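Local coordinates for putative glycosyl hydrolase (Bacteroides thetaiotaomicron VPI-5482, PDB 3K11), which is a putative glycosyl hydrolase that probably cleaves carbohydrate substrates, at residues 18-21 with 22-26; 29-32 with 33-37; 176-180 with 181-185. One frame throughout, in Å; residues are numbered along the deposited sequence. Where two conformers were deposited one is given.

Contact 1 (18-21 with 22-26). With EDO (1,2-ethanediol), chain C; EDO (1,2-ethanediol), chain S.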
loop_
_atom_site.group_PDB
_atom_site.type_symbol
_atom_site.label_atom_id
_atom_site.label_comp_id
_atom_site.label_asym_id
_atom_site.label_seq_id
_atom_site.Cartn_x
_atom_site.Cartn_y
_atom_site.Cartn_z
ATOM N N PRO A 18 -10.959 -23.620 -3.052
ATOM C CA PRO A 18 -11.111 -22.167 -2.875
ATOM C C PRO A 18 -12.138 -21.548 -3.823
ATOM O O PRO A 18 -12.262 -21.959 -4.967
ATOM C CB PRO A 18 -9.718 -21.629 -3.228
ATOM C CG PRO A 18 -8.799 -22.821 -2.998
ATOM C CD PRO A 18 -9.597 -23.990 -3.477
ATOM N N ALA A 19 -12.794 -20.493 -3.368
ATOM C CA ALA A 19 -13.859 -19.858 -4.108
ATOM C C ALA A 19 -13.301 -18.760 -5.005
ATOM O O ALA A 19 -13.632 -17.588 -4.859
ATOM C CB ALA A 19 -14.899 -19.290 -3.115
ATOM N N TYR A 20 -12.457 -19.131 -5.970
ATOM C CA TYR A 20 -11.879 -18.125 -6.898
ATOM C C TYR A 20 -12.967 -17.438 -7.667
ATOM O O TYR A 20 -13.930 -18.064 -8.023
ATOM C CB TYR A 20 -10.913 -18.788 -7.905
ATOM C CG TYR A 20 -9.720 -19.464 -7.244
ATOM C CD1 TYR A 20 -8.707 -18.700 -6.641
ATOM C CD2 TYR A 20 -9.594 -20.858 -7.207
ATOM C CE1 TYR A 20 -7.595 -19.305 -6.029
ATOM C CE2 TYR A 20 -8.498 -21.470 -6.573
ATOM C CZ TYR A 20 -7.508 -20.688 -5.997
ATOM O OH TYR A 20 -6.420 -21.229 -5.345
ATOM N N GLN A 21 -12.753 -16.176 -8.009
ATOM C CA GLN A 21 -13.682 -15.409 -8.806
ATOM C C GLN A 21 -13.405 -15.694 -10.268
ATOM O O GLN A 21 -14.329 -15.891 -11.049
ATOM C CB GLN A 21 -13.515 -13.933 -8.425
ATOM C CG GLN A 21 -14.389 -12.944 -9.126
ATOM C CD GLN A 21 -14.186 -11.521 -8.567
ATOM O OE1 GLN A 21 -13.772 -11.348 -7.401
ATOM N NE2 GLN A 21 -14.465 -10.503 -9.400
ATOM N N GLY A 22 -12.134 -15.738 -10.660
ATOM C CA GLY A 22 -11.732 -16.130 -12.004
ATOM C C GLY A 22 -11.261 -17.582 -12.008
ATOM O O GLY A 22 -11.487 -18.318 -11.045
ATOM N N THR A 23 -10.598 -18.007 -13.079
ATOM C CA THR A 23 -10.094 -19.379 -13.143
ATOM C C THR A 23 -8.697 -19.437 -12.506
ATOM O O THR A 23 -8.005 -18.422 -12.422
ATOM C CB THR A 23 -10.043 -19.900 -14.586
ATOM O OG1 THR A 23 -9.300 -18.990 -15.390
ATOM C CG2 THR A 23 -11.459 -20.055 -15.167
ATOM N N TYR A 24 -8.322 -20.617 -12.017
ATOM C CA TYR A 24 -7.037 -20.838 -11.362
ATOM C C TYR A 24 -6.601 -22.267 -11.674
ATOM O O TYR A 24 -7.417 -23.125 -11.904
ATOM C CB TYR A 24 -7.155 -20.682 -9.826
ATOM C CG TYR A 24 -5.809 -20.812 -9.133
ATOM C CD1 TYR A 24 -4.954 -19.711 -9.007
ATOM C CD2 TYR A 24 -5.344 -22.046 -8.691
ATOM C CE1 TYR A 24 -3.700 -19.864 -8.455
ATOM C CE2 TYR A 24 -4.086 -22.186 -8.098
ATOM C CZ TYR A 24 -3.264 -21.098 -8.017
ATOM O OH TYR A 24 -2.026 -21.218 -7.468
ATOM N N GLY A 25 -5.295 -22.496 -11.759
ATOM C CA GLY A 25 -4.787 -23.856 -11.806
ATOM C C GLY A 25 -4.302 -24.272 -13.177
ATOM O O GLY A 25 -3.705 -23.489 -13.922
ATOM N N ASP A 26 -4.590 -25.516 -13.488
ATOM C CA ASP A 26 -4.157 -26.119 -14.738
ATOM C C ASP A 26 -4.576 -25.301 -15.945
ATOM O O ASP A 26 -5.662 -24.718 -15.972
ATOM C CB ASP A 26 -4.762 -27.515 -14.891
ATOM C CG ASP A 26 -4.190 -28.545 -13.900
ATOM O OD1 ASP A 26 -3.072 -28.394 -13.385
ATOM O OD2 ASP A 26 -4.897 -29.546 -13.670
HETATM C C1 EDO C . -8.297 -16.415 -9.858
HETATM O O1 EDO C . -8.647 -16.038 -11.198
HETATM C C2 EDO C . -8.604 -15.275 -8.928
HETATM O O2 EDO C . -10.030 -15.009 -8.807
HETATM C C1 EDO S . -7.716 -25.171 -8.745
HETATM O O1 EDO S . -7.871 -25.226 -7.298
HETATM C C2 EDO S . -9.044 -25.218 -9.505
HETATM O O2 EDO S . -9.759 -23.961 -9.478
#

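Contact 2 (29-32 with 33-37)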
loop_
_atom_site.group_PDB
_atom_site.type_symbol
_atom_site.label_atom_id
_atom_site.label_comp_id
_atom_site.label_asym_id
_atom_site.label_seq_id
_atom_site.Cartn_x
_atom_site.Cartn_y
_atom_site.Cartn_z
ATOM N N PRO A 29 -2.000 -26.015 -23.393
ATOM C CA PRO A 29 -1.767 -25.187 -24.568
ATOM C C PRO A 29 -2.939 -25.199 -25.541
ATOM O O PRO A 29 -3.152 -24.220 -26.225
ATOM C CB PRO A 29 -0.486 -25.767 -25.179
ATOM C CG PRO A 29 -0.293 -27.082 -24.567
ATOM C CD PRO A 29 -0.989 -27.073 -23.249
ATOM N N GLU A 30 -3.707 -26.285 -25.585
ATOM C CA GLU A 30 -4.907 -26.321 -26.425
ATOM C C GLU A 30 -5.946 -25.283 -25.987
ATOM O O GLU A 30 -6.561 -24.616 -26.831
ATOM C CB GLU A 30 -5.521 -27.713 -26.431
ATOM C CG GLU A 30 -4.638 -28.743 -27.144
ATOM C CD GLU A 30 -3.471 -29.306 -26.303
ATOM O OE1 GLU A 30 -3.400 -29.068 -25.069
ATOM O OE2 GLU A 30 -2.627 -30.009 -26.902
ATOM N N GLN A 31 -6.167 -25.137 -24.693
ATOM C CA GLN A 31 -7.118 -24.123 -24.259
ATOM C C GLN A 31 -6.591 -22.720 -24.632
ATOM O O GLN A 31 -7.337 -21.924 -25.214
ATOM C CB GLN A 31 -7.447 -24.230 -22.761
ATOM C CG GLN A 31 -8.581 -23.285 -22.300
ATOM C CD GLN A 31 -9.829 -23.339 -23.176
ATOM O OE1 GLN A 31 -10.448 -24.397 -23.377
ATOM N NE2 GLN A 31 -10.191 -22.191 -23.732
ATOM N N VAL A 32 -5.305 -22.446 -24.383
ATOM C CA VAL A 32 -4.761 -21.137 -24.714
ATOM C C VAL A 32 -4.958 -20.901 -26.203
ATOM O O VAL A 32 -5.411 -19.834 -26.620
ATOM C CB VAL A 32 -3.255 -20.982 -24.347
ATOM C CG1 VAL A 32 -2.761 -19.583 -24.781
ATOM C CG2 VAL A 32 -3.022 -21.192 -22.834
ATOM N N LYS A 33 -4.684 -21.917 -27.017
ATOM C CA LYS A 33 -4.828 -21.726 -28.465
ATOM C C LYS A 33 -6.285 -21.450 -28.865
ATOM O O LYS A 33 -6.554 -20.638 -29.761
ATOM C CB LYS A 33 -4.258 -22.941 -29.205
ATOM C CG LYS A 33 -4.354 -22.934 -30.716
ATOM C CD LYS A 33 -3.507 -21.900 -31.375
ATOM C CE LYS A 33 -3.190 -22.268 -32.822
ATOM N NZ LYS A 33 -4.411 -22.332 -33.644
ATOM N N LYS A 34 -7.228 -22.134 -28.223
ATOM C CA LYS A 34 -8.643 -21.896 -28.485
ATOM C C LYS A 34 -9.017 -20.430 -28.237
ATOM O O LYS A 34 -9.753 -19.804 -29.014
ATOM C CB LYS A 34 -9.477 -22.813 -27.588
ATOM C CG LYS A 34 -10.985 -22.626 -27.707
ATOM C CD LYS A 34 -11.746 -23.555 -26.734
ATOM C CE LYS A 34 -13.283 -23.364 -26.848
ATOM N NZ LYS A 34 -13.713 -21.954 -26.500
ATOM N N ASP A 35 -8.454 -19.868 -27.176
ATOM C CA ASP A 35 -8.751 -18.497 -26.812
ATOM C C ASP A 35 -8.112 -17.477 -27.743
ATOM O O ASP A 35 -8.780 -16.551 -28.208
ATOM C CB ASP A 35 -8.403 -18.274 -25.347
ATOM C CG ASP A 35 -9.415 -18.946 -24.398
ATOM O OD1 ASP A 35 -10.546 -19.288 -24.808
ATOM O OD2 ASP A 35 -9.088 -19.155 -23.222
ATOM N N ILE A 36 -6.841 -17.652 -28.077
ATOM C CA ILE A 36 -6.235 -16.717 -29.051
ATOM C C ILE A 36 -6.868 -16.883 -30.429
ATOM O O ILE A 36 -6.968 -15.932 -31.162
ATOM C CB ILE A 36 -4.669 -16.706 -29.061
ATOM C CG1 ILE A 36 -4.070 -18.065 -29.466
ATOM C CG2 ILE A 36 -4.150 -16.222 -27.725
ATOM C CD1 ILE A 36 -2.549 -18.043 -29.814
ATOM N N ASP A 37 -7.308 -18.084 -30.777
ATOM C CA ASP A 37 -8.017 -18.296 -32.062
ATOM C C ASP A 37 -9.336 -17.512 -32.099
ATOM O O ASP A 37 -9.711 -16.983 -33.138
ATOM C CB ASP A 37 -8.290 -19.775 -32.277
ATOM C CG ASP A 37 -7.098 -20.547 -32.870
ATOM O OD1 ASP A 37 -6.149 -19.937 -33.397
ATOM O OD2 ASP A 37 -7.179 -21.812 -32.805
HETATM O O HOH W 1 -12.543 -20.944 -24.044
#

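Contact 3 (176-180 with 181-185)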
loop_
_atom_site.group_PDB
_atom_site.type_symbol
_atom_site.label_atom_id
_atom_site.label_comp_id
_atom_site.label_asym_id
_atom_site.label_seq_id
_atom_site.Cartn_x
_atom_site.Cartn_y
_atom_site.Cartn_z
ATOM N N PHE A 176 11.991 8.738 -40.765
ATOM C CA PHE A 176 11.342 9.593 -39.744
ATOM C C PHE A 176 11.906 9.365 -38.330
ATOM O O PHE A 176 12.248 10.306 -37.612
ATOM C CB PHE A 176 9.814 9.464 -39.697
ATOM C CG PHE A 176 9.246 10.216 -38.536
ATOM C CD1 PHE A 176 9.026 11.574 -38.633
ATOM C CD2 PHE A 176 9.032 9.587 -37.339
ATOM C CE1 PHE A 176 8.588 12.270 -37.528
ATOM C CE2 PHE A 176 8.625 10.311 -36.231
ATOM C CZ PHE A 176 8.441 11.638 -36.341
ATOM N N ILE A 177 11.925 8.117 -37.904
ATOM C CA ILE A 177 12.364 7.778 -36.554
ATOM C C ILE A 177 13.752 8.310 -36.281
ATOM O O ILE A 177 13.989 9.002 -35.271
ATOM C CB ILE A 177 12.313 6.237 -36.332
ATOM C CG1 ILE A 177 10.851 5.753 -36.360
ATOM C CG2 ILE A 177 13.001 5.786 -35.000
ATOM C CD1 ILE A 177 10.714 4.263 -36.521
ATOM N N ILE A 178 14.685 7.984 -37.177
ATOM C CA ILE A 178 16.095 8.196 -36.873
ATOM C C ILE A 178 16.588 9.577 -37.197
ATOM O O ILE A 178 17.523 10.065 -36.536
ATOM C CB ILE A 178 16.997 7.084 -37.525
ATOM C CG1 ILE A 178 18.205 6.809 -36.625
ATOM C CG2 ILE A 178 17.340 7.448 -38.998
ATOM C CD1 ILE A 178 17.870 6.085 -35.326
ATOM N N ASN A 179 15.964 10.233 -38.164
ATOM C CA ASN A 179 16.380 11.547 -38.592
ATOM C C ASN A 179 15.452 12.731 -38.304
ATOM O O ASN A 179 15.916 13.856 -38.259
ATOM C CB ASN A 179 16.594 11.524 -40.106
ATOM C CG ASN A 179 17.704 10.591 -40.528
ATOM O OD1 ASN A 179 18.751 10.601 -39.929
ATOM N ND2 ASN A 179 17.502 9.842 -41.592
ATOM N N LYS A 180 14.156 12.503 -38.163
ATOM C CA LYS A 180 13.206 13.576 -37.996
ATOM C C LYS A 180 12.580 13.725 -36.617
ATOM O O LYS A 180 12.277 14.838 -36.190
ATOM C CB LYS A 180 12.118 13.393 -39.016
ATOM C CG LYS A 180 12.667 13.474 -40.446
ATOM C CD LYS A 180 11.523 13.450 -41.430
ATOM C CE LYS A 180 12.040 13.524 -42.891
ATOM N NZ LYS A 180 10.902 13.425 -43.893
ATOM N N GLU A 181 12.360 12.617 -35.934
ATOM C CA GLU A 181 11.773 12.655 -34.599
ATOM C C GLU A 181 12.536 13.595 -33.659
ATOM O O GLU A 181 13.763 13.556 -33.620
ATOM C CB GLU A 181 11.752 11.236 -34.006
ATOM C CG GLU A 181 11.304 11.125 -32.537
ATOM C CD GLU A 181 9.992 11.839 -32.235
ATOM O OE1 GLU A 181 8.995 11.629 -32.974
ATOM O OE2 GLU A 181 9.953 12.624 -31.269
ATOM N N TYR A 182 11.798 14.414 -32.901
ATOM C CA TYR A 182 12.378 15.309 -31.921
ATOM C C TYR A 182 13.094 14.517 -30.819
ATOM O O TYR A 182 12.643 13.432 -30.399
ATOM C CB TYR A 182 11.295 16.149 -31.259
ATOM C CG TYR A 182 11.865 17.194 -30.327
ATOM C CD1 TYR A 182 12.461 18.331 -30.831
ATOM C CD2 TYR A 182 11.806 17.059 -28.957
ATOM C CE1 TYR A 182 13.026 19.278 -29.992
ATOM C CE2 TYR A 182 12.356 18.011 -28.114
ATOM C CZ TYR A 182 12.987 19.109 -28.641
ATOM O OH TYR A 182 13.532 20.072 -27.844
ATOM N N ARG A 183 14.227 15.071 -30.384
ATOM C CA ARG A 183 15.031 14.453 -29.332
ATOM C C ARG A 183 15.512 15.525 -28.365
ATOM O O ARG A 183 15.645 16.697 -28.733
ATOM C CB ARG A 183 16.264 13.813 -29.925
ATOM C CG ARG A 183 15.998 12.634 -30.881
ATOM C CD ARG A 183 17.175 12.451 -31.709
ATOM N NE ARG A 183 17.168 11.366 -32.711
ATOM C CZ ARG A 183 17.875 10.224 -32.629
ATOM N NH1 ARG A 183 18.573 9.907 -31.531
ATOM N NH2 ARG A 183 17.879 9.378 -33.653
ATOM N N LEU A 184 15.834 15.091 -27.151
ATOM C CA LEU A 184 16.539 15.928 -26.184
ATOM C C LEU A 184 17.936 16.219 -26.700
ATOM O O LEU A 184 18.361 15.631 -27.698
ATOM C CB LEU A 184 16.654 15.215 -24.822
ATOM C CG LEU A 184 15.398 14.866 -24.007
ATOM C CD1 LEU A 184 15.773 14.284 -22.635
ATOM C CD2 LEU A 184 14.460 16.060 -23.866
ATOM N N ALA A 185 18.674 17.106 -26.031
ATOM C CA ALA A 185 20.036 17.455 -26.468
ATOM C C ALA A 185 20.938 16.216 -26.560
ATOM O O ALA A 185 21.770 16.093 -27.485
ATOM C CB ALA A 185 20.658 18.505 -25.532
HETATM O O HOH W 2 15.262 11.448 -34.800
#

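Contact 1 (18-21 with 22-26)
The backbone N atoms of Gln21 and Gly22 converge on one hydroxyl, O2 of a 1,2-ethanediol (chain C) that probably came from the crystallisation liquor. Gly22 N meets this O2 at 2.9 Å with an N-H...O angle of 178°, practically straight, whereas Gln21 N lies 3.1 Å from the same O2 in a bent, weak bond. The other hydroxyl of the diol, O1, donates to Thr23 O at 2.8 Å. No direct hydrogen bond joins 18-21 to 22-26, and the diol supplies a polar link between them.

The direct contact is aromatic. The Tyr20 and Tyr24 rings form an offset stack, their centroids 4.6 Å apart and their planes only 14° from parallel. The displacement brings Tyr24 CB over the middle of the Tyr20 ring, 3.6 Å from its centroid, in a CH-pi contact. At the other end of the overlap Tyr20 OH lies above the rim of the Tyr24 ring, 3.6 Å from Tyr24 CD2. Tyr24 can lie this way because its CG stands anti to the backbone N (chi1 -176°), carrying its ring over one face of the Tyr20 ring. Pro18 CB lies toward the rim of the Tyr20 face turned away from Tyr24, and a second 1,2-ethanediol (chain S) sets its C1 at the Tyr24 ring edge.

Both rings also reach the second subunit: Tyr20 meets the ring of its Tyr389, and Tyr24 OH hydrogen-bonds to its Asp383 as well as to Val426 N of Tyr24's own chain. The loop thus presents a stacked tyrosine pair at a subunit interface. Gln21 N, Gly22 N and Thr23 O turn to one small polar molecule, while the stacked rings carry the apolar contact and the Tyr24 hydroxyl has partners in both subunits.

Contact 2 (29-32 with 33-37)
Gln31 NE2 faces the carboxylate of Asp35 one helical turn on, donating to Asp35 OD2 in a weak bond of 3.3 Å. The amide and carboxylate planes are turned 54° from each other, so the two groups do not pair flat. A water ties this side of the helix together: it accepts from Lys34 NZ at 2.9 Å and, weakly, from Gln31 NE2, and donates to Asp35 OD1 at 2.7 Å. Gln31 bends at CG (chi2 49°) in the conformer described, one of two deposited, so its bonds may not always be made; its amide lies beside Lys34, with Gln31 NE2 3.6 Å from Lys34 CD.

Behind these side chains the backbone sets the spacing, with i to i+4 hydrogen bonds such as Ile36 N to Val32 O, 3.0 Å. Elsewhere on the helix Lys33 NZ forms a salt bridge with Asp37 OD2, 2.9 Å, using the syn lone pair of that oxygen.

The charges continue outward, as Asp35 also pairs with Arg38, Lys33 with Asp100 and Asp37 with Arg102. Val32 packs on Ile411 and Leu414 of helix 400-416, and Ile36 on Tyr103 of helix 101-128, while both meet Trp358 of helix 347-362.

Contact 3 (176-180 with 181-185)
Phe176 O accepts two backbone hydrogen bonds near the junction of helix 167-180 with the loop. Lys180 N reaches Phe176 O at 3.0 Å in an ordinary helical bond, and Glu181 N reaches it at 2.9 Å with a C=O...N angle of 166°. The second bond, i to i+5, closes a wider pi-type turn over 176-180.

Side-chain hydrogen bonding comes from Arg183. Its CG is anti to the carbonyl carbon (chi1 -64°) and its chain runs extended to NE, carrying the guanidinium back to the helix. There Arg183 NH2 donates to Ile178 O at 3.0 Å, tilted 27° out of the carbonyl plane.

Family 88 belongs to the six-hairpin clan, whose members fold as an (alpha/alpha)6 barrel; the packing of Ile177 and Ile178 on helix 202-217 is consistent with this. Arg183 NH1 forms a salt bridge with Glu228 of helix 222-240 and also donates to Gly187 O. A leucine replacing Arg183 would probably leave Ile178 O without this donor and Glu228 without its positive mate.

One water accepts from Arg183 NE at 2.8 Å and donates to Ile177 O and Glu181 O.

Packing is slighter. Ile178 CD1 lies 3.7 Å from Arg183 NH2. Glu181 crosses Phe176 obliquely, carboxylate and ring planes steeply inclined, with Glu181 OE1 3.4 Å from Phe176 CZ in one of two deposited conformers, hence doubtful.

Overall arrangement
Along the chain the contacts come in series. Contact 1 lies in the loop leading to helix 29-45 and contact 2 on the first turns of that helix, so their segments almost adjoin; their centres are 18 Å apart. Both lean on helix 347-362, where Tyr24 touches Leu356 and Val32 touches Trp358. Contact 3, at the end of helix 167-180, is on the opposite side of the chain's centre, 48 Å from contact 1 and 40 Å from contact 2 between centres. Of the three, contact 1 alone reaches another subunit. Thus the 18-26 loop carries the chain from the subunit interface into helix 29-45, while contact 3 joins helix 167-180 to its following loop.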